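Local coordinates for protein L-asparaginase 1 (Escherichia coli, PDB 6NXC) that catalyses the hydrolysis of L-asparagine to L-aspartate and ammonium, as a cytoplasmic homotetramer that L-asparagine also activates allosterically, at residues B[276-279]-B[280-284]. The protein carries 1 engineered substitution. Numbering follows the deposited sequence.
Sequences ELQE and ASDRG
Residues 276-282 are the last turns of helix 271-282, and Arg283 and Gly284 lead out of it; Ala280, Ser281, Asp282 and Arg283 each donate a backbone N-H to the carbonyl oxygen four residues earlier, the bond from Asp282 N to Gln278 O (3.0 Å) being the straightest, at 165°. The helix ends in a Schellman motif: Gly284, with positive phi, is the C-prime residue, its N bonding Ser281 O at 3.0 Å, while Ile285 N reaches Ala280 O. Glu279 and Arg283 run side by side in the same direction. With CG anti to the backbone N (chi1 180°) and an extended chain, the glutamate brings OE2 over one face of the guanidinium, 2.8 Å from Arg283 NH1. Because OE2 lies well out of the guanidinium plane, no N-H points at it and the salt bridge rests on charge alone; the two flat groups are tilted 53° apart. Were Glu279 cut back to alanine, Arg283 would probably lose its carboxylate mate and its guanidinium would be freer to turn. Gln278 CG meets Asp282 OD2 at 3.8 Å, and Gln278 NE2 bonds His311 O. Leu277 and Ser281 touch Val287, within the beta-alpha-beta unit of strand 256-261, helix 271-282 and strand 286-291. Asp282 OD2 and Gln278 O, both acceptors, face each other at 3.3 Å; if ionised, Asp282 and Glu279 would probably sit unfavourably at the helix's negative end, where Arg283 is probably favourably placed.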
loop_
_atom_site.group_PDB
_atom_site.type_symbol
_atom_site.label_atom_id
_atom_site.label_comp_id
_atom_site.label_asym_id
_atom_site.label_seq_id
_atom_site.Cartn_x
_atom_site.Cartn_y
_atom_site.Cartn_z
ATOM N N GLU B 276 -26.363 -10.207 30.620
ATOM C CA GLU B 276 -25.657 -11.518 30.455
ATOM C C GLU B 276 -24.154 -11.237 30.604
ATOM O O GLU B 276 -23.403 -12.059 31.241
ATOM C CB GLU B 276 -25.897 -12.270 29.127
ATOM C CG GLU B 276 -27.255 -12.915 28.925
ATOM C CD GLU B 276 -27.764 -13.681 30.142
ATOM O OE1 GLU B 276 -26.987 -14.554 30.681
ATOM O OE2 GLU B 276 -28.917 -13.374 30.589
ATOM N N LEU B 277 -23.681 -10.121 30.065
ATOM C CA LEU B 277 -22.214 -9.813 30.192
ATOM C C LEU B 277 -21.853 -9.500 31.623
ATOM O O LEU B 277 -20.771 -9.922 32.106
ATOM C CB LEU B 277 -21.783 -8.633 29.300
ATOM C CG LEU B 277 -21.790 -9.000 27.830
ATOM C CD1 LEU B 277 -21.634 -7.757 26.985
ATOM C CD2 LEU B 277 -20.689 -10.023 27.576
ATOM N N GLN B 278 -22.655 -8.683 32.275
ATOM C CA GLN B 278 -22.420 -8.354 33.677
ATOM C C GLN B 278 -22.520 -9.631 34.537
ATOM O O GLN B 278 -21.781 -9.723 35.477
ATOM C CB GLN B 278 -23.436 -7.300 34.094
ATOM C CG GLN B 278 -23.422 -7.033 35.589
ATOM C CD GLN B 278 -22.956 -5.635 35.865
ATOM O OE1 GLN B 278 -23.768 -4.702 35.936
ATOM N NE2 GLN B 278 -21.641 -5.490 35.954
ATOM N N GLU B 279 -23.441 -10.546 34.217
ATOM C CA GLU B 279 -23.569 -11.844 34.954
ATOM C C GLU B 279 -22.211 -12.559 34.812
ATOM O O GLU B 279 -21.748 -13.206 35.742
ATOM C CB GLU B 279 -24.731 -12.661 34.374
ATOM C CG GLU B 279 -24.917 -14.013 35.075
ATOM C CD GLU B 279 -25.968 -14.980 34.538
ATOM O OE1 GLU B 279 -26.932 -14.531 33.858
ATOM O OE2 GLU B 279 -25.836 -16.204 34.830
ATOM N N ALA B 280 -21.620 -12.520 33.625
ATOM C CA ALA B 280 -20.408 -13.326 33.365
ATOM C C ALA B 280 -19.309 -12.771 34.246
ATOM O O ALA B 280 -18.603 -13.538 34.950
ATOM C CB ALA B 280 -20.142 -13.330 31.867
ATOM N N SER B 281 -19.119 -11.444 34.312
ATOM C CA SER B 281 -18.029 -10.863 35.085
ATOM C C SER B 281 -18.289 -11.067 36.593
ATOM O O SER B 281 -17.316 -11.346 37.350
ATOM C CB SER B 281 -17.775 -9.463 34.673
ATOM O OG SER B 281 -17.162 -9.467 33.337
ATOM N N ASP B 282 -19.555 -10.985 37.002
ATOM C CA ASP B 282 -20.000 -11.369 38.381
ATOM C C ASP B 282 -19.462 -12.763 38.750
ATOM O O ASP B 282 -19.038 -12.926 39.879
ATOM C CB ASP B 282 -21.531 -11.245 38.503
ATOM C CG ASP B 282 -22.007 -9.785 38.526
ATOM O OD1 ASP B 282 -21.125 -8.897 38.663
ATOM O OD2 ASP B 282 -23.274 -9.529 38.386
ATOM N N ARG B 283 -19.580 -13.749 37.869
ATOM C CA ARG B 283 -19.158 -15.137 38.127
ATOM C C ARG B 283 -17.677 -15.355 37.918
ATOM O O ARG B 283 -17.284 -16.532 38.008
ATOM C CB ARG B 283 -19.905 -16.114 37.231
ATOM C CG ARG B 283 -21.365 -16.275 37.596
ATOM C CD ARG B 283 -22.116 -16.788 36.391
ATOM N NE ARG B 283 -23.154 -17.763 36.702
ATOM C CZ ARG B 283 -24.377 -17.487 37.142
ATOM N NH1 ARG B 283 -24.752 -16.242 37.394
ATOM N NH2 ARG B 283 -25.224 -18.481 37.364
ATOM N N GLY B 284 -16.873 -14.310 37.714
ATOM C CA GLY B 284 -15.406 -14.412 37.720
ATOM C C GLY B 284 -14.857 -14.630 36.311
ATOM O O GLY B 284 -13.611 -14.797 36.160
#